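Mandelate racemase/muconate lactonizing enzyme (Polaromonas sp., PDB 2OG9) probably catalyses a metal-assisted racemisation or isomerisation of a carboxylate substrate, as a TIM-barrel enzyme of the mandelate racemase branch of the enolase superfamily. Local coordinates at residues F77-R81 with R376-Q380; I83-L87 with D100-W104; L142-R146 with L324-P329; R146-C151 with G353-V357. All coordinates share one frame; numbering follows the deposited sequence.

Contact 1 of 4, residues F77-R81 with R376-Q380; sequences FAHAR and REEAQ
Phe-77 of helix 73-83 lays its ring against strand 375-382 and meets Glu-377 face on. The CB of Glu-377 stands 3.7 Å from the centroid of the Phe-77 ring and 13° off its normal, a CH-pi contact over the middle of the face. The extended chain of Glu-377 carries its carboxylate along the same ring, with OE1 3.4 Å from Phe-77 CD2 and its plane turned 43° from the ring. With CG trans to the backbone N (chi1 175°), Phe-77 points its CZ at the strand backbone, where the N of Ala-379 lies near the ring plane at the edge.

Apolar packing continues at Ala-379, whose CB sits 4.1 Å from Phe-77 CZ and 3.9 Å from Arg-81 CD.

The charged part runs through water. Arg-81 bends at its third torsion, and its NH1 gives hydrogen bonds to two waters lying in the guanidinium plane; one passes a bond to Glu-377 OE2, the other to Glu-378 O at 2.8 Å. Directly, Arg-81 NH1 and Glu-377 OE2 stay 4.4 Å apart and no N-H points straight at the oxygen; the hydrogen-bonded link is the water. Ile-20 and Ser-22 of strand 15-26 also pack on Phe-77.

With no direct hydrogen bond across it, the contact rests on ring packing; the opposite charges, held apart and bridged by water, probably add only modestly to it.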
# COMPACT_ATOMS: atom_id res chain seq x y z
N PHE A 77 -37.22 -4.70 -23.15
CA PHE A 77 -38.39 -4.03 -23.69
C PHE A 77 -39.39 -3.70 -22.60
O PHE A 77 -39.87 -2.57 -22.52
CB PHE A 77 -39.10 -4.90 -24.74
CG PHE A 77 -40.38 -4.30 -25.25
CD1 PHE A 77 -40.36 -3.27 -26.18
CD2 PHE A 77 -41.61 -4.72 -24.74
CE1 PHE A 77 -41.54 -2.66 -26.60
CE2 PHE A 77 -42.80 -4.11 -25.15
CZ PHE A 77 -42.77 -3.08 -26.08
N ALA A 78 -39.71 -4.68 -21.77
CA ALA A 78 -40.67 -4.51 -20.69
C ALA A 78 -40.28 -3.35 -19.79
O ALA A 78 -41.12 -2.54 -19.41
CB ALA A 78 -40.79 -5.79 -19.88
N HIS A 79 -39.00 -3.27 -19.43
CA HIS A 79 -38.55 -2.19 -18.57
C HIS A 79 -38.60 -0.85 -19.30
O HIS A 79 -39.06 0.16 -18.75
CB HIS A 79 -37.13 -2.45 -18.06
CG HIS A 79 -36.75 -1.59 -16.89
ND1 HIS A 79 -37.31 -1.77 -15.64
CD2 HIS A 79 -35.91 -0.54 -16.78
CE1 HIS A 79 -36.83 -0.85 -14.81
NE2 HIS A 79 -35.98 -0.10 -15.48
N ALA A 80 -38.14 -0.84 -20.55
CA ALA A 80 -38.15 0.38 -21.36
C ALA A 80 -39.58 0.93 -21.43
O ALA A 80 -39.79 2.14 -21.31
CB ALA A 80 -37.63 0.08 -22.76
N ARG A 81 -40.55 0.04 -21.63
CA ARG A 81 -41.95 0.45 -21.73
C ARG A 81 -42.44 1.05 -20.42
O ARG A 81 -43.17 2.04 -20.41
CB ARG A 81 -42.82 -0.76 -22.10
CG ARG A 81 -44.32 -0.47 -22.20
CD ARG A 81 -45.07 -1.70 -22.70
NE ARG A 81 -44.86 -2.85 -21.83
CZ ARG A 81 -45.17 -4.11 -22.14
NH1 ARG A 81 -45.71 -4.39 -23.31
NH2 ARG A 81 -44.93 -5.08 -21.27
N ARG A 376 -41.48 -7.76 -32.77
CA ARG A 376 -42.41 -8.62 -32.05
C ARG A 376 -43.17 -7.88 -30.96
O ARG A 376 -44.21 -8.34 -30.50
CB ARG A 376 -41.67 -9.82 -31.46
CG ARG A 376 -41.03 -10.70 -32.51
CD ARG A 376 -40.36 -11.93 -31.91
NE ARG A 376 -39.58 -12.65 -32.91
CZ ARG A 376 -38.76 -13.65 -32.64
NH1 ARG A 376 -38.61 -14.07 -31.39
NH2 ARG A 376 -38.07 -14.24 -33.61
N GLU A 377 -42.63 -6.74 -30.55
CA GLU A 377 -43.25 -5.93 -29.51
C GLU A 377 -42.96 -4.46 -29.76
O GLU A 377 -41.91 -4.11 -30.30
CB GLU A 377 -42.70 -6.28 -28.12
CG GLU A 377 -43.06 -7.66 -27.60
CD GLU A 377 -42.72 -7.83 -26.12
OE1 GLU A 377 -41.52 -7.98 -25.78
OE2 GLU A 377 -43.65 -7.80 -25.29
N GLU A 378 -43.90 -3.60 -29.38
CA GLU A 378 -43.71 -2.17 -29.52
C GLU A 378 -44.72 -1.41 -28.67
O GLU A 378 -45.80 -1.92 -28.36
CB GLU A 378 -43.81 -1.72 -30.98
CG GLU A 378 -45.18 -1.87 -31.63
CD GLU A 378 -45.26 -1.11 -32.94
OE1 GLU A 378 -45.32 0.14 -32.90
OE2 GLU A 378 -45.24 -1.76 -34.00
N ALA A 379 -44.36 -0.20 -28.30
CA ALA A 379 -45.22 0.64 -27.48
C ALA A 379 -44.79 2.08 -27.68
O ALA A 379 -43.67 2.35 -28.11
CB ALA A 379 -45.09 0.26 -26.02
N GLN A 380 -45.69 3.00 -27.36
CA GLN A 380 -45.38 4.41 -27.49
C GLN A 380 -46.16 5.21 -26.45
O GLN A 380 -47.18 4.75 -25.94
CB GLN A 380 -45.68 4.90 -28.90
CG GLN A 380 -47.02 4.47 -29.46
CD GLN A 380 -47.20 4.91 -30.90
OE1 GLN A 380 -47.32 6.10 -31.20
NE2 GLN A 380 -47.19 3.94 -31.82
O HOH W 1 -46.78 -2.57 -25.81
O HOH W 2 -46.33 -6.59 -25.60

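Contact 2 of 4, residues I83-L87 with D100-W104; sequences IAPAL and DKLCW
Lys-101 NZ reaches Ala-86 O at 2.7 Å, the one hydrogen bond between the segments. The ammonium approaches in the carbonyl plane, on a lone pair, with a C=O...N angle of 144°. Its chain is fully extended: CG lies trans to the backbone N (chi1 180°) and every later torsion is close to trans, which carries NZ from helix 95-104 across to the turn after helix 73-83. The same nitrogen forms a salt bridge with Glu-90, so a backbone oxygen and a carboxylate share it. On the way, Lys-101 CE passes 4.1 Å from Ala-86 CB, the methylene lying against the methyl.

Beside this bond the contact is apolar and centred on Leu-102, whose two methyls go to different partners. CD2 presses on Ala-86 CB at 3.5 Å and also lies 3.6 Å from Ile-83 O, an oxygen that accepts the turn's own bond from Ala-86 N. CD1 meets Leu-87 CD2 at 4.1 Å, the two leucine side chains crossing at about a right angle. Ile-83 also runs roughly perpendicular to Leu-102 and sets its CD1 4.1 Å from Leu-102 CB. Ala-71 of the second subunit packs on Ile-83 as well.

Helix 114-133 packs on the same cluster: its Ile-119 touches Ile-83 and Leu-102, and its Phe-122 touches Leu-87 and Leu-102. The turn that ends helix 73-83 and the following helix 95-104 thus meet over this third helix of the N-terminal capping domain.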
# COMPACT_ATOMS: atom_id res chain seq x y z
N ILE A 83 -40.65 2.58 -18.02
CA ILE A 83 -40.04 3.86 -17.65
C ILE A 83 -40.15 4.96 -18.71
O ILE A 83 -39.94 6.13 -18.41
CB ILE A 83 -38.55 3.69 -17.25
CG1 ILE A 83 -37.70 3.30 -18.45
CG2 ILE A 83 -38.43 2.61 -16.16
CD1 ILE A 83 -36.21 3.13 -18.12
N ALA A 84 -40.50 4.59 -19.94
CA ALA A 84 -40.61 5.56 -21.02
C ALA A 84 -41.38 6.84 -20.65
O ALA A 84 -40.93 7.94 -20.97
CB ALA A 84 -41.25 4.91 -22.24
N PRO A 85 -42.54 6.71 -19.98
CA PRO A 85 -43.31 7.90 -19.60
C PRO A 85 -42.52 8.96 -18.83
O PRO A 85 -42.86 10.14 -18.86
CB PRO A 85 -44.46 7.33 -18.77
CG PRO A 85 -44.67 5.97 -19.39
CD PRO A 85 -43.24 5.48 -19.57
N ALA A 86 -41.47 8.53 -18.13
CA ALA A 86 -40.66 9.47 -17.35
C ALA A 86 -39.91 10.47 -18.22
O ALA A 86 -39.40 11.47 -17.72
CB ALA A 86 -39.67 8.69 -16.48
N LEU A 87 -39.84 10.21 -19.52
CA LEU A 87 -39.14 11.11 -20.43
C LEU A 87 -40.02 12.24 -20.96
O LEU A 87 -39.52 13.29 -21.33
CB LEU A 87 -38.57 10.33 -21.63
CG LEU A 87 -37.33 9.46 -21.40
CD1 LEU A 87 -37.01 8.68 -22.68
CD2 LEU A 87 -36.14 10.36 -21.02
N ASP A 100 -29.94 9.54 -15.13
CA ASP A 100 -30.11 9.38 -13.68
C ASP A 100 -31.58 9.29 -13.27
O ASP A 100 -31.94 8.49 -12.41
CB ASP A 100 -29.46 10.54 -12.91
CG ASP A 100 -27.94 10.53 -13.00
OD1 ASP A 100 -27.36 9.49 -13.39
OD2 ASP A 100 -27.32 11.56 -12.65
N LYS A 101 -32.43 10.12 -13.88
CA LYS A 101 -33.85 10.09 -13.55
C LYS A 101 -34.46 8.72 -13.88
O LYS A 101 -35.22 8.17 -13.08
CB LYS A 101 -34.62 11.18 -14.32
CG LYS A 101 -36.11 11.20 -14.00
CD LYS A 101 -36.90 12.16 -14.89
CE LYS A 101 -38.40 12.08 -14.56
NZ LYS A 101 -39.25 12.96 -15.42
N LEU A 102 -34.13 8.17 -15.04
CA LEU A 102 -34.67 6.87 -15.43
C LEU A 102 -34.11 5.76 -14.54
O LEU A 102 -34.80 4.78 -14.25
CB LEU A 102 -34.37 6.57 -16.90
CG LEU A 102 -35.12 7.43 -17.92
CD1 LEU A 102 -34.83 6.91 -19.32
CD2 LEU A 102 -36.61 7.40 -17.64
N CYS A 103 -32.86 5.92 -14.12
CA CYS A 103 -32.24 4.92 -13.26
C CYS A 103 -32.94 4.98 -11.89
O CYS A 103 -33.25 3.95 -11.29
CB CYS A 103 -30.74 5.22 -13.11
SG CYS A 103 -29.78 3.89 -12.34
N TRP A 104 -33.20 6.19 -11.40
CA TRP A 104 -33.88 6.33 -10.12
C TRP A 104 -35.31 5.79 -10.22
O TRP A 104 -35.83 5.22 -9.26
CB TRP A 104 -33.90 7.80 -9.66
CG TRP A 104 -32.62 8.25 -9.02
CD1 TRP A 104 -31.70 9.12 -9.54
CD2 TRP A 104 -32.11 7.85 -7.74
NE1 TRP A 104 -30.65 9.29 -8.66
CE2 TRP A 104 -30.88 8.53 -7.55
CE3 TRP A 104 -32.57 7.00 -6.73
CZ2 TRP A 104 -30.10 8.37 -6.39
CZ3 TRP A 104 -31.80 6.84 -5.57
CH2 TRP A 104 -30.58 7.52 -5.42

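Contact 3 of 4, residues L142-R146 with L324-P329; sequences LGSYR and LAAAYP
The link from helix 138-142 into strand 148-152 wraps round the C-terminal end of helix 318-326, and its Tyr-145 and Arg-146 take up the backbone carbonyls there. Tyr-145 N bonds to Ala-326 O at 2.8 Å and 164°, close to straight. Arg-146 goes further along the turn: NH1 and NH2 grip Tyr-328 O end-on, at 2.8 and 3.1 Å, and this oxygen lies in the guanidinium plane as both nitrogens lie in its carbonyl plane. NH2 adds a weak bond to Pro-329 O. The bend at chi3 (63°) helps turn the guanidinium onto these oxygens, while its NE pairs with Glu-331, so the group is held on two edges and its rotation is largely fixed.

The Tyr-145 ring lies on Pro-329. Pro-329 CA stands 3.7 Å from the ring centroid, over the face, and Pro-329 CG touches Tyr-145 CE2 at 3.9 Å; Ala-327 O sits in plane at the ring edge. Farther back, Leu-142 CD1 meets Leu-324 CD2 at 3.7 Å, and the Ala-327 methyl rests against the O of Gly-143, the residue of positive phi just after helix 138-142. Asp-94 of the third subunit hydrogen-bonds Ser-144 OG.

The segment entering strand 148-152 is thereby tied to the end of helix 318-326 and the turn after it, an interdomain-linker contact on the TIM-barrel domain of an enolase-superfamily enzyme.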
# COMPACT_ATOMS: atom_id res chain seq x y z
N LEU A 142 -18.98 15.23 -30.29
CA LEU A 142 -18.09 14.88 -29.19
C LEU A 142 -16.72 15.48 -29.40
O LEU A 142 -16.02 15.82 -28.44
CB LEU A 142 -17.96 13.36 -29.08
CG LEU A 142 -19.21 12.55 -28.76
CD1 LEU A 142 -18.86 11.07 -28.80
CD2 LEU A 142 -19.73 12.95 -27.38
N GLY A 143 -16.34 15.62 -30.67
CA GLY A 143 -15.03 16.15 -31.02
C GLY A 143 -14.19 14.94 -31.40
O GLY A 143 -14.03 14.03 -30.58
N SER A 144 -13.67 14.89 -32.62
CA SER A 144 -12.90 13.73 -33.03
C SER A 144 -11.40 13.97 -33.15
O SER A 144 -10.94 15.11 -33.19
CB SER A 144 -13.43 13.18 -34.36
OG SER A 144 -13.17 14.08 -35.41
N TYR A 145 -10.64 12.87 -33.19
CA TYR A 145 -9.19 12.92 -33.32
C TYR A 145 -8.78 12.36 -34.67
O TYR A 145 -7.63 12.51 -35.09
CB TYR A 145 -8.54 12.09 -32.22
CG TYR A 145 -8.44 12.79 -30.90
CD1 TYR A 145 -7.34 13.60 -30.60
CD2 TYR A 145 -9.43 12.65 -29.92
CE1 TYR A 145 -7.23 14.24 -29.38
CE2 TYR A 145 -9.33 13.29 -28.69
CZ TYR A 145 -8.22 14.09 -28.43
OH TYR A 145 -8.10 14.71 -27.21
N ARG A 146 -9.73 11.72 -35.35
CA ARG A 146 -9.46 11.10 -36.64
C ARG A 146 -10.73 10.97 -37.47
O ARG A 146 -11.84 10.92 -36.92
CB ARG A 146 -8.84 9.71 -36.41
CG ARG A 146 -9.73 8.75 -35.60
CD ARG A 146 -8.94 7.54 -35.10
NE ARG A 146 -7.88 7.94 -34.18
CZ ARG A 146 -8.07 8.26 -32.90
NH1 ARG A 146 -9.29 8.20 -32.36
NH2 ARG A 146 -7.05 8.66 -32.15
N LEU A 324 -17.73 6.83 -31.40
CA LEU A 324 -17.11 6.91 -30.09
C LEU A 324 -15.59 6.70 -30.18
O LEU A 324 -14.82 7.40 -29.53
CB LEU A 324 -17.75 5.88 -29.15
CG LEU A 324 -19.25 6.13 -28.92
CD1 LEU A 324 -19.88 4.99 -28.12
CD2 LEU A 324 -19.43 7.45 -28.18
N ALA A 325 -15.17 5.75 -31.01
CA ALA A 325 -13.75 5.48 -31.19
C ALA A 325 -13.03 6.69 -31.80
O ALA A 325 -11.88 6.97 -31.48
CB ALA A 325 -13.55 4.25 -32.08
N ALA A 326 -13.72 7.39 -32.70
CA ALA A 326 -13.12 8.56 -33.34
C ALA A 326 -12.80 9.64 -32.31
O ALA A 326 -11.88 10.44 -32.50
CB ALA A 326 -14.07 9.12 -34.39
N ALA A 327 -13.55 9.66 -31.22
CA ALA A 327 -13.37 10.65 -30.16
C ALA A 327 -12.32 10.30 -29.10
O ALA A 327 -12.06 11.11 -28.22
CB ALA A 327 -14.72 10.92 -29.48
N TYR A 328 -11.72 9.11 -29.19
CA TYR A 328 -10.71 8.71 -28.20
C TYR A 328 -9.34 9.25 -28.63
O TYR A 328 -8.96 9.15 -29.79
CB TYR A 328 -10.66 7.19 -28.08
CG TYR A 328 -9.97 6.68 -26.83
CD1 TYR A 328 -10.56 6.85 -25.57
CD2 TYR A 328 -8.74 6.02 -26.90
CE1 TYR A 328 -9.93 6.38 -24.41
CE2 TYR A 328 -8.11 5.55 -25.74
CZ TYR A 328 -8.71 5.74 -24.50
OH TYR A 328 -8.08 5.29 -23.36
N PRO A 329 -8.56 9.81 -27.68
CA PRO A 329 -7.23 10.38 -27.94
C PRO A 329 -6.23 9.46 -28.63
O PRO A 329 -5.51 9.89 -29.54
CB PRO A 329 -6.76 10.80 -26.55
CG PRO A 329 -8.04 11.08 -25.81
CD PRO A 329 -8.91 9.93 -26.25

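Contact 4 of 4, residues R146-C151 with G353-V357; sequences RDSVRC and GRMLV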
# COMPACT_ATOMS: atom_id res chain seq x y z
N ARG A 146 -9.73 11.72 -35.35
CA ARG A 146 -9.46 11.10 -36.64
C ARG A 146 -10.73 10.97 -37.47
O ARG A 146 -11.84 10.92 -36.92
CB ARG A 146 -8.84 9.71 -36.41
CG ARG A 146 -9.73 8.75 -35.60
CD ARG A 146 -8.94 7.54 -35.10
NE ARG A 146 -7.88 7.94 -34.18
CZ ARG A 146 -8.07 8.26 -32.90
NH1 ARG A 146 -9.29 8.20 -32.36
NH2 ARG A 146 -7.05 8.66 -32.15
N ASP A 147 -10.58 10.91 -38.79
CA ASP A 147 -11.74 10.78 -39.66
C ASP A 147 -11.97 9.34 -40.11
O ASP A 147 -12.91 9.06 -40.85
CB ASP A 147 -11.59 11.71 -40.86
CG ASP A 147 -11.55 13.17 -40.46
OD1 ASP A 147 -12.35 13.56 -39.57
OD2 ASP A 147 -10.73 13.93 -41.02
N SER A 148 -11.13 8.43 -39.65
CA SER A 148 -11.26 7.01 -39.97
C SER A 148 -10.61 6.23 -38.83
O SER A 148 -9.70 6.73 -38.19
CB SER A 148 -10.59 6.68 -41.31
OG SER A 148 -9.19 6.81 -41.22
N VAL A 149 -11.08 5.01 -38.60
CA VAL A 149 -10.59 4.17 -37.51
C VAL A 149 -10.08 2.80 -37.96
O VAL A 149 -10.70 2.15 -38.80
CB VAL A 149 -11.72 3.96 -36.46
CG1 VAL A 149 -11.22 3.09 -35.32
CG2 VAL A 149 -12.20 5.31 -35.93
N ARG A 150 -8.96 2.35 -37.39
CA ARG A 150 -8.41 1.04 -37.75
C ARG A 150 -9.50 0.00 -37.52
O ARG A 150 -10.20 0.05 -36.52
CB ARG A 150 -7.19 0.69 -36.88
CG ARG A 150 -6.06 1.71 -36.93
CD ARG A 150 -4.75 1.09 -36.44
NE ARG A 150 -4.22 0.12 -37.40
CZ ARG A 150 -3.02 -0.46 -37.30
NH1 ARG A 150 -2.23 -0.18 -36.27
NH2 ARG A 150 -2.61 -1.31 -38.23
N CYS A 151 -9.66 -0.92 -38.46
CA CYS A 151 -10.68 -1.95 -38.32
C CYS A 151 -10.11 -3.34 -38.57
O CYS A 151 -9.04 -3.49 -39.18
CB CYS A 151 -11.85 -1.70 -39.28
SG CYS A 151 -11.44 -1.85 -41.05
N GLY A 353 -7.55 -0.46 -44.78
CA GLY A 353 -7.44 -0.93 -43.41
C GLY A 353 -8.16 -0.14 -42.33
O GLY A 353 -7.99 -0.42 -41.13
N ARG A 354 -8.98 0.83 -42.73
CA ARG A 354 -9.71 1.64 -41.76
C ARG A 354 -11.17 1.85 -42.18
O ARG A 354 -11.48 1.84 -43.37
CB ARG A 354 -9.03 3.02 -41.61
CG ARG A 354 -7.52 2.97 -41.37
CD ARG A 354 -6.90 4.37 -41.39
NE ARG A 354 -7.22 5.17 -40.21
CZ ARG A 354 -6.54 5.12 -39.06
NH1 ARG A 354 -5.51 4.30 -38.94
NH2 ARG A 354 -6.89 5.89 -38.04
N MSE A 355 -12.06 2.02 -41.21
CA MSE A 355 -13.45 2.27 -41.55
C MSE A 355 -13.65 3.77 -41.42
O MSE A 355 -13.17 4.39 -40.47
CB MSE A 355 -14.42 1.50 -40.65
CG MSE A 355 -14.32 1.76 -39.16
SE MSE A 355 -15.86 0.97 -38.23
CE MSE A 355 -15.56 -0.91 -38.65
N LEU A 356 -14.35 4.36 -42.38
CA LEU A 356 -14.58 5.79 -42.38
C LEU A 356 -15.64 6.18 -41.36
O LEU A 356 -16.66 5.50 -41.21
CB LEU A 356 -15.03 6.28 -43.77
CG LEU A 356 -14.12 6.00 -44.97
CD1 LEU A 356 -14.72 6.62 -46.23
CD2 LEU A 356 -12.73 6.57 -44.71
N VAL A 357 -15.40 7.27 -40.66
CA VAL A 357 -16.36 7.75 -39.69
C VAL A 357 -17.44 8.45 -40.51
O VAL A 357 -17.13 9.32 -41.32
CB VAL A 357 -15.72 8.76 -38.73
CG1 VAL A 357 -16.77 9.34 -37.80
CG2 VAL A 357 -14.61 8.08 -37.93
O HOH W 3 -14.99 10.66 -41.81
O HOH W 4 -5.47 -0.31 -40.12
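Gly-353, at positive phi, opens the pairing with strand 148-152: its O accepts from Cys-151 N at 3.2 Å, and a water joins that same oxygen to Arg-150 NE. Arg-354 follows, in a non-hydrogen-bonded pair with Arg-150, and folds its side chain back over the neighbouring strand. Bent at chi3 (73°), it grips Ser-148 side-on, NE to Ser-148 OG at 2.8 Å in the guanidinium plane and NH2 to Ser-148 O at 2.9 Å from above the carbonyl plane. One face of this guanidinium lies over the N of Arg-150, and Glu-331 forms a salt bridge with NH2.

Selenomethionine Met-355 and Val-149 exchange two backbone bonds, the hydrogen-bonded pair, and Met-355 CE rests on Cys-151 CB at 3.8 Å. Leu-356 puts CD2 4.0 Å from Ser-148 CB on the other face. Val-357 N closes the series on Asp-147 O at 3.1 Å, while a water bridges that oxygen to Val-357 O and the Val-357 CG2 packs on Val-149 CG2.

The chemistry is antiparallel sheet bonding with an arginine laid across it; Glu-331, shared by Arg-354 and Arg-146, probably offsets the positive charge gathered there.

In the fold
Contacts 3 and 4 lie together, centres about 11 Å apart, sharing Arg-146 and touching where Ala-326 packs on Val-357. Contacts 1 and 2, with centres about 14 Å apart, lie in the capping domain, where the C-terminal strand 375-382 completes the sheet of N-terminal strands, and are joined through helix 73-83. Contact 2 is buried and mostly aliphatic, with one lysine bond at its margin; contact 1, near the surface, adds water-bridged charges to a phenylalanine ring packed by CH-pi contact on a strand. Contact 3 is buried and relies on an arginine and a backbone N-H at carbonyls, whereas the partly buried contact 4 uses regular strand pairing. Only contact 4 has no other subunit at its segments.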